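Local coordinates for protein ribose-phosphate pyrophosphokinase (Mycobacterium smegmatis, PDB 5MP7) that probably makes phosphoribosyl pyrophosphate by transferring the pyrophosphoryl group of ATP to the 1-hydroxyl of ribose 5-phosphate, with magnesium as cofactor, at residues Pro21-Gln26 / Ser300-Leu305; Leu12-Gly17 / Lys29-Ala34; Arg131-Asp136 / Asp151-Gln156; Asp60-Gln65 / Arg92-Leu97. All blocks are in the same frame, centred on the assembly; numbering follows the deposited sequence.

Contact 1. Residues Pro21-Gln26 / Ser300-Leu305; sequences PELADQ and SIAPLL
Gln26 and Leu23, one turn apart on helix 21-31, meet the start of helix 302-314 through Ser300, Ile301, Ala302 and Leu305. The tight part is apolar. CB of Gln26 lies 3.6 Å from CB of Ala302, and CD1 of Leu23 reaches CG2 of Ile301 at 3.8 Å. CG of Leu23 stands opposite the backbone N (chi1 -178°), which sends the two methyls forward: CD1 goes to Ile301, while CD2 comes more loosely to CD1 of Leu305, 4.3 Å away. Pro98 and Asn283 also touch Leu23, so the leucine is buried.

The polar flank is more open to solvent, with Gln26 and Ser300 both partly exposed. Here Ser300 OG donates to Gln26 OE1 at 2.7 Å, approaching from above the amide's carbonyl plane, 41° out of it. The same OG accepts from Ala302 N at 3.2 Å, a capping bond at the entrance of helix 302-314. Asn283 ND2 is a second donor to OE1, and Asn283 OD1 receives Ile301 N.

Ser300 OG is therefore acceptor and donor at once, toward Ala302 N and Gln26 OE1. Two donors on OE1 are consistent with the modelled orientation of the Gln26 amide and would hold it against a flip, and the polar chain ties helix 21-31 to the cap of the C-terminal helix, far along the sequence.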
loop_
_atom_site.group_PDB
_atom_site.type_symbol
_atom_site.label_atom_id
_atom_site.label_comp_id
_atom_site.label_asym_id
_atom_site.label_seq_id
_atom_site.Cartn_x
_atom_site.Cartn_y
_atom_site.Cartn_z
ATOM N N PRO A 21 2.275 -38.616 -40.865
ATOM C CA PRO A 21 1.043 -39.420 -40.957
ATOM C C PRO A 21 0.651 -39.940 -42.367
ATOM O O PRO A 21 0.097 -41.039 -42.465
ATOM C CB PRO A 21 -0.042 -38.497 -40.358
ATOM C CG PRO A 21 0.554 -37.111 -40.321
ATOM C CD PRO A 21 2.041 -37.247 -40.347
ATOM N N GLU A 22 0.929 -39.196 -43.428
ATOM C CA GLU A 22 0.648 -39.683 -44.789
ATOM C C GLU A 22 1.429 -40.935 -45.126
ATOM O O GLU A 22 0.896 -41.857 -45.752
ATOM C CB GLU A 22 0.900 -38.584 -45.859
ATOM C CG GLU A 22 -0.207 -37.454 -45.873
ATOM C CD GLU A 22 0.176 -36.197 -46.671
ATOM O OE1 GLU A 22 1.135 -36.255 -47.478
ATOM O OE2 GLU A 22 -0.485 -35.136 -46.500
ATOM N N LEU A 23 2.698 -40.988 -44.734
ATOM C CA LEU A 23 3.505 -42.157 -45.047
ATOM C C LEU A 23 2.954 -43.358 -44.305
ATOM O O LEU A 23 2.855 -44.442 -44.885
ATOM C CB LEU A 23 4.965 -41.969 -44.686
ATOM C CG LEU A 23 5.917 -43.122 -45.009
ATOM C CD1 LEU A 23 5.917 -43.481 -46.496
ATOM C CD2 LEU A 23 7.313 -42.718 -44.580
ATOM N N ALA A 24 2.629 -43.165 -43.028
ATOM C CA ALA A 24 2.101 -44.260 -42.203
ATOM C C ALA A 24 0.818 -44.838 -42.776
ATOM O O ALA A 24 0.627 -46.042 -42.824
ATOM C CB ALA A 24 1.878 -43.790 -40.756
ATOM N N ASP A 25 -0.058 -43.953 -43.213
ATOM C CA ASP A 25 -1.305 -44.344 -43.844
ATOM C C ASP A 25 -1.068 -45.074 -45.155
ATOM O O ASP A 25 -1.737 -46.064 -45.393
ATOM C CB ASP A 25 -2.150 -43.091 -44.025
ATOM C CG ASP A 25 -3.289 -43.271 -44.983
ATOM O OD1 ASP A 25 -4.359 -43.783 -44.553
ATOM O OD2 ASP A 25 -3.093 -42.880 -46.185
ATOM N N GLN A 26 -0.135 -44.602 -45.992
ATOM C CA GLN A 26 0.192 -45.294 -47.258
ATOM C C GLN A 26 0.764 -46.690 -47.024
ATOM O O GLN A 26 0.390 -47.622 -47.714
ATOM C CB GLN A 26 1.200 -44.528 -48.097
ATOM C CG GLN A 26 0.662 -43.296 -48.817
ATOM C CD GLN A 26 1.759 -42.386 -49.375
ATOM O OE1 GLN A 26 2.924 -42.763 -49.521
ATOM N NE2 GLN A 26 1.378 -41.166 -49.680
ATOM N N SER A 300 6.493 -42.111 -54.130
ATOM C CA SER A 300 6.225 -42.733 -52.864
ATOM C C SER A 300 7.245 -43.821 -52.548
ATOM O O SER A 300 7.507 -44.653 -53.384
ATOM C CB SER A 300 4.832 -43.366 -52.840
ATOM O OG SER A 300 4.517 -43.749 -51.490
ATOM N N ILE A 301 7.754 -43.818 -51.328
ATOM C CA ILE A 301 8.577 -44.902 -50.813
ATOM C C ILE A 301 7.734 -46.021 -50.149
ATOM O O ILE A 301 8.283 -47.014 -49.706
ATOM C CB ILE A 301 9.631 -44.337 -49.818
ATOM C CG1 ILE A 301 10.874 -45.202 -49.830
ATOM C CG2 ILE A 301 9.103 -44.162 -48.396
ATOM C CD1 ILE A 301 11.808 -44.827 -50.961
ATOM N N ALA A 302 6.422 -45.854 -50.069
ATOM C CA ALA A 302 5.590 -46.767 -49.337
ATOM C C ALA A 302 5.632 -48.191 -49.839
ATOM O O ALA A 302 5.685 -49.113 -49.010
ATOM C CB ALA A 302 4.162 -46.275 -49.268
ATOM N N PRO A 303 5.549 -48.408 -51.164
ATOM C CA PRO A 303 5.541 -49.815 -51.629
ATOM C C PRO A 303 6.826 -50.564 -51.247
ATOM O O PRO A 303 6.771 -51.734 -50.876
ATOM C CB PRO A 303 5.415 -49.690 -53.129
ATOM C CG PRO A 303 4.737 -48.353 -53.347
ATOM C CD PRO A 303 5.317 -47.468 -52.281
ATOM N N LEU A 304 7.963 -49.866 -51.306
ATOM C CA LEU A 304 9.254 -50.411 -50.893
ATOM C C LEU A 304 9.273 -50.752 -49.377
ATOM O O LEU A 304 9.729 -51.829 -48.986
ATOM C CB LEU A 304 10.367 -49.425 -51.244
ATOM C CG LEU A 304 11.817 -49.827 -50.975
ATOM C CD1 LEU A 304 12.227 -51.061 -51.801
ATOM C CD2 LEU A 304 12.751 -48.642 -51.271
ATOM N N LEU A 305 8.793 -49.827 -48.544
ATOM C CA LEU A 305 8.676 -50.095 -47.143
ATOM C C LEU A 305 7.728 -51.257 -46.851
ATOM O O LEU A 305 8.046 -52.084 -46.014
ATOM C CB LEU A 305 8.239 -48.854 -46.368
ATOM C CG LEU A 305 9.329 -47.809 -46.161
ATOM C CD1 LEU A 305 8.795 -46.704 -45.280
ATOM C CD2 LEU A 305 10.604 -48.373 -45.541
#

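Contact 2. Residues Leu12-Gly17 / Lys29-Ala34; sequences LMLFAG and KELDVA
No hydrogen bond crosses between Leu12-Gly17 and Lys29-Ala34, and the nearest atoms of Leu14 and Ala34, their two carbonyl O atoms, are both acceptors and lie 4.4 Å apart. Leu14 O bonds Thr36 OG1 instead, and the backbones of Leu14 and Thr36 are also hydrogen-bonded. The contact is thus made by apolar side chains of strand 12-16, the end of helix 21-31 and the loop after it, meeting one another and backbone carbonyls.

Leu14 lies in the middle. Its CD2 methyl meets CD1 of Leu31 at 4.5 Å and the backbone O of Val33 at 4.5 Å. Val33 sends CG1 against the carbonyl O of Leu12, 4.2 Å away, and the Leu12 side chain, directed to the same side, is partly covered by this loop. These are loose van der Waals distances. Helix 302-314 adds to the cluster, Ile309 touching Leu31 and Phe313 touching Leu12. Met13 and Phe15 point to the other face of the strand, where Phe15 meets Phe52 edge to face and packs on helix 71-87.

The chain can turn back toward the strand because the helix stops at Asp32, whose positive phi (62°) makes it the C-prime residue of a Schellman motif. In it Val33 N reaches Ala28 O, while the bond from Asp32 N to Lys29 O is weak at 3.3 Å. A helix closed by a Schellman motif, with a loop returning to strand 12-16, the outermost strand of the parallel sheet within this chain, is the opening strand-helix unit of this N-terminal, phosphoribosyltransferase-like alpha/beta domain.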
loop_
_atom_site.group_PDB
_atom_site.type_symbol
_atom_site.label_atom_id
_atom_site.label_comp_id
_atom_site.label_asym_id
_atom_site.label_seq_id
_atom_site.Cartn_x
_atom_site.Cartn_y
_atom_site.Cartn_z
ATOM N N LEU A 12 1.276 -59.398 -36.872
ATOM C CA LEU A 12 1.943 -58.192 -37.356
ATOM C C LEU A 12 1.241 -56.969 -36.801
ATOM O O LEU A 12 0.053 -56.798 -37.004
ATOM C CB LEU A 12 1.927 -58.164 -38.891
ATOM C CG LEU A 12 2.951 -57.281 -39.617
ATOM C CD1 LEU A 12 2.917 -57.502 -41.114
ATOM C CD2 LEU A 12 2.712 -55.802 -39.377
ATOM N N MET A 13 1.974 -56.107 -36.130
ATOM C CA MET A 13 1.426 -54.847 -35.666
ATOM C C MET A 13 2.295 -53.684 -36.071
ATOM O O MET A 13 3.494 -53.672 -35.903
ATOM C CB MET A 13 1.244 -54.843 -34.163
ATOM C CG MET A 13 0.014 -55.599 -33.761
ATOM S SD MET A 13 -0.172 -55.667 -31.967
ATOM C CE MET A 13 -1.160 -54.197 -31.683
ATOM N N LEU A 14 1.635 -52.668 -36.562
ATOM C CA LEU A 14 2.270 -51.515 -37.104
ATOM C C LEU A 14 1.964 -50.352 -36.160
ATOM O O LEU A 14 0.825 -50.056 -35.861
ATOM C CB LEU A 14 1.740 -51.321 -38.525
ATOM C CG LEU A 14 2.217 -50.062 -39.255
ATOM C CD1 LEU A 14 3.718 -50.074 -39.614
ATOM C CD2 LEU A 14 1.371 -49.926 -40.507
ATOM N N PHE A 15 3.004 -49.675 -35.723
ATOM C CA PHE A 15 2.906 -48.513 -34.862
ATOM C C PHE A 15 3.515 -47.324 -35.608
ATOM O O PHE A 15 4.448 -47.490 -36.379
ATOM C CB PHE A 15 3.704 -48.754 -33.605
ATOM C CG PHE A 15 3.258 -49.955 -32.860
ATOM C CD1 PHE A 15 3.715 -51.218 -33.187
ATOM C CD2 PHE A 15 2.339 -49.819 -31.832
ATOM C CE1 PHE A 15 3.239 -52.321 -32.494
ATOM C CE2 PHE A 15 1.868 -50.904 -31.142
ATOM C CZ PHE A 15 2.291 -52.154 -31.475
ATOM N N ALA A 16 3.008 -46.132 -35.366
ATOM C CA ALA A 16 3.493 -44.963 -36.060
ATOM C C ALA A 16 3.549 -43.790 -35.128
ATOM O O ALA A 16 2.660 -43.587 -34.313
ATOM C CB ALA A 16 2.607 -44.639 -37.235
ATOM N N GLY A 17 4.630 -43.036 -35.230
ATOM C CA GLY A 17 4.693 -41.734 -34.592
ATOM C C GLY A 17 3.939 -40.665 -35.380
ATOM O O GLY A 17 3.434 -40.919 -36.457
ATOM N N LYS A 29 -2.066 -49.056 -45.752
ATOM C CA LYS A 29 -2.902 -49.471 -46.876
ATOM C C LYS A 29 -2.289 -50.540 -47.707
ATOM O O LYS A 29 -2.972 -51.461 -48.061
ATOM C CB LYS A 29 -3.244 -48.300 -47.766
ATOM C CG LYS A 29 -4.550 -47.645 -47.361
ATOM C CD LYS A 29 -4.465 -46.113 -47.402
ATOM C CE LYS A 29 -5.875 -45.553 -47.545
ATOM N NZ LYS A 29 -6.093 -44.078 -47.652
ATOM N N GLU A 30 -1.002 -50.441 -48.012
ATOM C CA GLU A 30 -0.294 -51.488 -48.814
ATOM C C GLU A 30 -0.275 -52.843 -48.126
ATOM O O GLU A 30 -0.361 -53.869 -48.797
ATOM C CB GLU A 30 1.149 -51.083 -49.118
ATOM C CG GLU A 30 1.245 -49.785 -49.931
ATOM C CD GLU A 30 0.882 -49.986 -51.406
ATOM O OE1 GLU A 30 0.289 -51.058 -51.733
ATOM O OE2 GLU A 30 1.200 -49.074 -52.238
ATOM N N LEU A 31 -0.152 -52.831 -46.800
ATOM C CA LEU A 31 -0.116 -54.053 -45.998
ATOM C C LEU A 31 -1.479 -54.571 -45.631
ATOM O O LEU A 31 -1.577 -55.712 -45.212
ATOM C CB LEU A 31 0.611 -53.808 -44.683
ATOM C CG LEU A 31 2.107 -53.608 -44.759
ATOM C CD1 LEU A 31 2.578 -53.071 -43.423
ATOM C CD2 LEU A 31 2.811 -54.903 -45.096
ATOM N N ASP A 32 -2.512 -53.726 -45.754
ATOM C CA ASP A 32 -3.876 -54.042 -45.317
ATOM C C ASP A 32 -3.967 -54.282 -43.821
ATOM O O ASP A 32 -4.634 -55.205 -43.349
ATOM C CB ASP A 32 -4.454 -55.251 -46.091
ATOM C CG ASP A 32 -5.964 -55.437 -45.865
ATOM O OD1 ASP A 32 -6.711 -54.422 -45.961
ATOM O OD2 ASP A 32 -6.401 -56.593 -45.598
ATOM N N VAL A 33 -3.247 -53.480 -43.073
ATOM C CA VAL A 33 -3.226 -53.602 -41.620
ATOM C C VAL A 33 -3.439 -52.222 -41.075
ATOM O O VAL A 33 -2.777 -51.308 -41.517
ATOM C CB VAL A 33 -1.855 -54.127 -41.131
ATOM C CG1 VAL A 33 -1.724 -54.035 -39.622
ATOM C CG2 VAL A 33 -1.660 -55.577 -41.567
ATOM N N ALA A 34 -4.336 -52.065 -40.111
ATOM C CA ALA A 34 -4.566 -50.761 -39.485
ATOM C C ALA A 34 -3.389 -50.424 -38.568
ATOM O O ALA A 34 -2.761 -51.315 -37.994
ATOM C CB ALA A 34 -5.862 -50.760 -38.695
#

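Contact 3. Residues Arg131-Asp136 / Asp151-Gln156; sequences RIVSVD and DHMRAQ
His152 lays its ring beside the backbone of Asp136, whose CA is 3.5 Å from NE2 at the ring edge, while one ring face is overlapped by the guanidinium of Arg154, offset toward the rim. With chi1 at 176° the imidazole swings toward the end of strand 131-135. Arg154 has its firmer partner elsewhere, in a salt bridge from NH2 to Asp140; its NH1 bond to the carbonyl of His152 is weak.

Asp136 closes the pair of strands. Its backbone N donates to Met153 O at 2.8 Å, nearly in line with the carbonyl. Its carboxylate reaches across to the loop after strand 150-153, where OD2 accepts from Ala155 N at 2.9 Å on the syn side, 34° out of the carboxylate plane. OD2 is also bonded to Thr259 OG1, its stronger partner, and OD1 rests on CG of Arg154 at 3.4 Å. Asp136 has positive phi (45°), marking where the strand gives way to loop.

Before it the backbones run parallel, Asp151 N to Ile132 O, Ser134 N to Asp151 O and Met153 N to Ser134 O forming the ladder. On the face of Val133 and Val135, CG1 of Val133 meets CG of Met153 at 4.4 Å, with Thr308 of helix 302-314 touching both residues.

Strand 150-153 is the outermost strand, within this chain, of the five-stranded parallel sheet of the N-terminal domain, and the ladder ends at the strands' C-terminal ends, where the side chain of Asp136 is about 8 Å from that of His138, a predicted magnesium ligand.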
loop_
_atom_site.group_PDB
_atom_site.type_symbol
_atom_site.label_atom_id
_atom_site.label_comp_id
_atom_site.label_asym_id
_atom_site.label_seq_id
_atom_site.Cartn_x
_atom_site.Cartn_y
_atom_site.Cartn_z
ATOM N N ARG A 131 15.946 -54.824 -34.799
ATOM C CA ARG A 131 16.262 -54.626 -36.195
ATOM C C ARG A 131 16.046 -53.152 -36.543
ATOM O O ARG A 131 15.244 -52.483 -35.913
ATOM C CB ARG A 131 15.345 -55.485 -37.010
ATOM C CG ARG A 131 15.542 -55.365 -38.505
ATOM C CD ARG A 131 14.559 -56.171 -39.302
ATOM N NE ARG A 131 14.882 -57.595 -39.206
ATOM C CZ ARG A 131 14.425 -58.443 -38.289
ATOM N NH1 ARG A 131 13.549 -58.057 -37.359
ATOM N NH2 ARG A 131 14.819 -59.722 -38.341
ATOM N N ILE A 132 16.813 -52.643 -37.494
ATOM C CA ILE A 132 16.646 -51.304 -38.032
ATOM C C ILE A 132 16.447 -51.416 -39.550
ATOM O O ILE A 132 17.149 -52.150 -40.224
ATOM C CB ILE A 132 17.859 -50.442 -37.744
ATOM C CG1 ILE A 132 17.934 -50.143 -36.272
ATOM C CG2 ILE A 132 17.781 -49.127 -38.488
ATOM C CD1 ILE A 132 19.209 -49.419 -35.879
ATOM N N VAL A 133 15.470 -50.691 -40.070
ATOM C CA VAL A 133 15.220 -50.594 -41.502
ATOM C C VAL A 133 15.336 -49.115 -41.873
ATOM O O VAL A 133 14.704 -48.250 -41.246
ATOM C CB VAL A 133 13.822 -51.023 -41.841
ATOM C CG1 VAL A 133 13.512 -50.743 -43.290
ATOM C CG2 VAL A 133 13.655 -52.500 -41.545
ATOM N N SER A 134 16.137 -48.823 -42.892
ATOM C CA SER A 134 16.336 -47.452 -43.333
ATOM C C SER A 134 16.459 -47.378 -44.833
ATOM O O SER A 134 16.674 -48.392 -45.506
ATOM C CB SER A 134 17.568 -46.910 -42.642
ATOM O OG SER A 134 17.526 -45.503 -42.551
ATOM N N VAL A 135 16.324 -46.180 -45.377
ATOM C CA VAL A 135 16.403 -46.000 -46.813
ATOM C C VAL A 135 17.562 -45.076 -47.106
ATOM O O VAL A 135 17.598 -43.968 -46.580
ATOM C CB VAL A 135 15.111 -45.370 -47.387
ATOM C CG1 VAL A 135 15.183 -45.276 -48.919
ATOM C CG2 VAL A 135 13.880 -46.176 -46.967
ATOM N N ASP A 136 18.441 -45.495 -48.012
ATOM C CA ASP A 136 19.539 -44.672 -48.513
ATOM C C ASP A 136 20.317 -43.891 -47.453
ATOM O O ASP A 136 20.328 -42.644 -47.397
ATOM C CB ASP A 136 19.098 -43.777 -49.679
ATOM C CG ASP A 136 18.915 -44.565 -51.002
ATOM O OD1 ASP A 136 19.757 -45.446 -51.347
ATOM O OD2 ASP A 136 17.904 -44.327 -51.705
ATOM N N ASP A 151 18.354 -53.692 -42.453
ATOM C CA ASP A 151 17.935 -53.741 -43.871
ATOM C C ASP A 151 18.077 -52.361 -44.488
ATOM O O ASP A 151 17.365 -51.427 -44.111
ATOM C CB ASP A 151 16.512 -54.317 -43.995
ATOM C CG ASP A 151 16.497 -55.871 -43.975
ATOM O OD1 ASP A 151 16.861 -56.475 -45.006
ATOM O OD2 ASP A 151 16.134 -56.496 -42.945
ATOM N N HIS A 152 19.044 -52.210 -45.385
ATOM C CA HIS A 152 19.359 -50.917 -45.993
ATOM C C HIS A 152 18.728 -50.873 -47.363
ATOM O O HIS A 152 19.277 -51.386 -48.313
ATOM C CB HIS A 152 20.870 -50.731 -46.101
ATOM C CG HIS A 152 21.301 -49.465 -46.792
ATOM N ND1 HIS A 152 22.611 -49.234 -47.135
ATOM C CD2 HIS A 152 20.610 -48.378 -47.216
ATOM C CE1 HIS A 152 22.715 -48.062 -47.734
ATOM N NE2 HIS A 152 21.514 -47.526 -47.805
ATOM N N MET A 153 17.584 -50.226 -47.455
ATOM C CA MET A 153 16.806 -50.184 -48.699
ATOM C C MET A 153 17.271 -49.062 -49.594
ATOM O O MET A 153 17.670 -47.987 -49.142
ATOM C CB MET A 153 15.316 -50.038 -48.369
ATOM C CG MET A 153 14.758 -51.159 -47.497
ATOM S SD MET A 153 15.035 -52.819 -48.192
ATOM C CE MET A 153 16.605 -53.416 -47.569
ATOM N N ARG A 154 17.225 -49.324 -50.885
ATOM C CA ARG A 154 17.681 -48.363 -51.860
ATOM C C ARG A 154 16.552 -47.872 -52.725
ATOM O O ARG A 154 15.765 -48.650 -53.192
ATOM C CB ARG A 154 18.754 -48.998 -52.741
ATOM C CG ARG A 154 20.169 -48.706 -52.303
ATOM C CD ARG A 154 20.665 -49.719 -51.315
ATOM N NE ARG A 154 22.123 -49.628 -51.210
ATOM C CZ ARG A 154 22.875 -50.465 -50.498
ATOM N NH1 ARG A 154 22.318 -51.503 -49.835
ATOM N NH2 ARG A 154 24.189 -50.262 -50.457
ATOM N N ALA A 155 16.519 -46.570 -52.979
ATOM C CA ALA A 155 15.532 -45.956 -53.867
ATOM C C ALA A 155 16.037 -45.816 -55.313
ATOM O O ALA A 155 15.337 -45.287 -56.163
ATOM C CB ALA A 155 15.158 -44.583 -53.317
ATOM N N GLN A 156 17.273 -46.239 -55.564
ATOM C CA GLN A 156 17.901 -46.090 -56.854
ATOM C C GLN A 156 17.061 -46.615 -58.020
ATOM O O GLN A 156 16.901 -45.911 -58.996
ATOM C CB GLN A 156 19.236 -46.805 -56.860
ATOM C CG GLN A 156 20.017 -46.580 -58.125
ATOM C CD GLN A 156 21.334 -47.306 -58.097
ATOM O OE1 GLN A 156 21.875 -47.676 -57.032
ATOM N NE2 GLN A 156 21.857 -47.540 -59.273
#

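Contact 4. Residues Asp60-Gln65 / Arg92-Leu97; sequences DAFVLQ and RITAIL
Arg92 leaves strand 92-97 beside Asp60 and runs alongside it, both side chains pointing the same way. CB and CG stand off the aspartate, CD comes to 3.6 Å from Asp60 OD2, and the bend at chi3 (-142°) turns the guanidinium back to it. NE and CZ remain farther off. NH1 makes the salt bridge, donating to Asp60 OD2 at 3.0 Å on its syn side, nearly in the guanidinium plane, with the carboxylate turned 53° from that plane; NH1 also passes 3.3 Å from Asp60 OD1.

Beyond this pair the strands run parallel in steady register, with Ala61 N to Arg92 O, Thr94 N to Ala61 O, Val63 N to Thr94 O, Ile96 N to Val63 O and the longer Gln65 N to Ile96 O (3.3 Å). On the same face as the salt bridge, CD2 of Phe62 lies 3.7 Å from CB of Thr94, and CD1 of Ile96 comes to the edge of the Phe62 ring. Farther along, CG2 of Ile96 meets CD1 of Leu64 at 3.7 Å. A water over one face of the Phe62 ring donates to Ala61 O and bonds Thr94 OG1 at 2.8 Å, a hydroxyl also reached by Arg131 NH1. On the other face Val63 CG2 touches Ile93 CG2 at 4.3 Å.

The two strands belong to a beta-alpha-beta crossover whose helix 71-87 covers the Ala61 and Val63 face through Leu85. Helix 302-314 covers the opposite face, Ile309 touching Phe62 and Ile96; strand 12-16 flanks strand 60-64, and strand 131-135 flanks strand 92-97.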
loop_
_atom_site.group_PDB
_atom_site.type_symbol
_atom_site.label_atom_id
_atom_site.label_comp_id
_atom_site.label_asym_id
_atom_site.label_seq_id
_atom_site.Cartn_x
_atom_site.Cartn_y
_atom_site.Cartn_z
ATOM N N ASP A 60 4.786 -59.033 -33.538
ATOM C CA ASP A 60 5.925 -58.608 -34.322
ATOM C C ASP A 60 5.636 -57.144 -34.657
ATOM O O ASP A 60 4.744 -56.858 -35.433
ATOM C CB ASP A 60 6.043 -59.456 -35.584
ATOM C CG ASP A 60 6.456 -60.896 -35.287
ATOM O OD1 ASP A 60 5.860 -61.576 -34.409
ATOM O OD2 ASP A 60 7.383 -61.381 -35.955
ATOM N N ALA A 61 6.356 -56.235 -34.014
ATOM C CA ALA A 61 6.046 -54.828 -34.058
ATOM C C ALA A 61 6.964 -54.129 -35.016
ATOM O O ALA A 61 8.162 -54.420 -35.052
ATOM C CB ALA A 61 6.185 -54.210 -32.694
ATOM N N PHE A 62 6.389 -53.222 -35.804
ATOM C CA PHE A 62 7.139 -52.356 -36.707
ATOM C C PHE A 62 6.817 -50.916 -36.331
ATOM O O PHE A 62 5.661 -50.493 -36.374
ATOM C CB PHE A 62 6.762 -52.677 -38.133
ATOM C CG PHE A 62 7.171 -54.039 -38.541
ATOM C CD1 PHE A 62 6.399 -55.143 -38.206
ATOM C CD2 PHE A 62 8.362 -54.249 -39.208
ATOM C CE1 PHE A 62 6.813 -56.442 -38.545
ATOM C CE2 PHE A 62 8.769 -55.542 -39.561
ATOM C CZ PHE A 62 7.977 -56.634 -39.252
ATOM N N VAL A 63 7.820 -50.182 -35.890
ATOM C CA VAL A 63 7.598 -48.851 -35.334
ATOM C C VAL A 63 8.123 -47.858 -36.333
ATOM O O VAL A 63 9.297 -47.716 -36.466
ATOM C CB VAL A 63 8.347 -48.663 -34.023
ATOM C CG1 VAL A 63 7.997 -47.328 -33.408
ATOM C CG2 VAL A 63 7.985 -49.793 -33.099
ATOM N N LEU A 64 7.220 -47.177 -37.025
ATOM C CA LEU A 64 7.550 -46.307 -38.118
ATOM C C LEU A 64 7.591 -44.865 -37.657
ATOM O O LEU A 64 6.610 -44.333 -37.208
ATOM C CB LEU A 64 6.520 -46.489 -39.227
ATOM C CG LEU A 64 6.503 -45.530 -40.426
ATOM C CD1 LEU A 64 7.826 -45.422 -41.155
ATOM C CD2 LEU A 64 5.435 -46.038 -41.390
ATOM N N GLN A 65 8.744 -44.235 -37.775
ATOM C CA GLN A 65 8.867 -42.834 -37.472
ATOM C C GLN A 65 9.791 -42.156 -38.492
ATOM O O GLN A 65 10.970 -42.530 -38.646
ATOM C CB GLN A 65 9.418 -42.650 -36.042
ATOM C CG GLN A 65 9.542 -41.214 -35.585
ATOM C CD GLN A 65 8.189 -40.595 -35.204
ATOM O OE1 GLN A 65 7.285 -40.484 -36.018
ATOM N NE2 GLN A 65 8.067 -40.173 -33.954
ATOM N N ARG A 92 9.136 -59.331 -31.102
ATOM C CA ARG A 92 10.189 -58.789 -31.962
ATOM C C ARG A 92 9.862 -57.323 -32.261
ATOM O O ARG A 92 8.716 -57.009 -32.573
ATOM C CB ARG A 92 10.176 -59.552 -33.270
ATOM C CG ARG A 92 10.998 -60.810 -33.280
ATOM C CD ARG A 92 10.619 -61.722 -34.471
ATOM N NE ARG A 92 10.660 -63.112 -34.014
ATOM C CZ ARG A 92 9.639 -63.978 -33.923
ATOM N NH1 ARG A 92 8.408 -63.683 -34.321
ATOM N NH2 ARG A 92 9.876 -65.212 -33.443
ATOM N N ILE A 93 10.860 -56.444 -32.202
ATOM C CA ILE A 93 10.680 -55.020 -32.477
ATOM C C ILE A 93 11.620 -54.564 -33.592
ATOM O O ILE A 93 12.833 -54.639 -33.462
ATOM C CB ILE A 93 10.949 -54.176 -31.228
ATOM C CG1 ILE A 93 10.065 -54.660 -30.110
ATOM C CG2 ILE A 93 10.654 -52.695 -31.498
ATOM C CD1 ILE A 93 10.457 -54.112 -28.768
ATOM N N THR A 94 11.060 -54.082 -34.686
ATOM C CA THR A 94 11.841 -53.501 -35.750
ATOM C C THR A 94 11.578 -51.984 -35.810
ATOM O O THR A 94 10.454 -51.574 -35.895
ATOM C CB THR A 94 11.458 -54.130 -37.099
ATOM O OG1 THR A 94 11.627 -55.561 -37.048
ATOM C CG2 THR A 94 12.298 -53.558 -38.203
ATOM N N ALA A 95 12.614 -51.174 -35.740
ATOM C CA ALA A 95 12.508 -49.744 -35.906
ATOM C C ALA A 95 12.701 -49.395 -37.378
ATOM O O ALA A 95 13.648 -49.840 -38.031
ATOM C CB ALA A 95 13.560 -49.037 -35.091
ATOM N N ILE A 96 11.798 -48.600 -37.913
ATOM C CA ILE A 96 11.895 -48.148 -39.281
ATOM C C ILE A 96 12.173 -46.648 -39.252
ATOM O O ILE A 96 11.381 -45.875 -38.736
ATOM C CB ILE A 96 10.593 -48.429 -40.010
ATOM C CG1 ILE A 96 10.415 -49.924 -40.149
ATOM C CG2 ILE A 96 10.617 -47.808 -41.388
ATOM C CD1 ILE A 96 9.001 -50.272 -40.500
ATOM N N LEU A 97 13.314 -46.256 -39.795
ATOM C CA LEU A 97 13.694 -44.852 -39.828
ATOM C C LEU A 97 13.980 -44.469 -41.270
ATOM O O LEU A 97 15.092 -44.598 -41.692
ATOM C CB LEU A 97 14.926 -44.632 -38.986
ATOM C CG LEU A 97 14.704 -44.899 -37.494
ATOM C CD1 LEU A 97 15.026 -46.333 -37.186
ATOM C CD2 LEU A 97 15.606 -44.019 -36.639
HETATM O O HOH W 1 9.607 -57.163 -35.841
#

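In the fold
Contacts 2, 4 and 3 follow one another along the chain and across one five-stranded parallel sheet, in the order 12-16, 60-64, 92-97, 131-135, 150-153. Contacts 2 and 4 have centres about 10 Å apart and contacts 3 and 4 about 13 Å, each pair joined by neighbouring strands; contacts 2 and 3 do not touch. Contact 1 closes a long loop in which contacts 3 and 4 are nested; it crosses contact 2 along the chain and shares helix 21-31 with it. Its helix 302-314 comes from the C-terminal end of the chain yet lies over this N-terminal sheet, so the last modelled helix returns to complete the first domain's core.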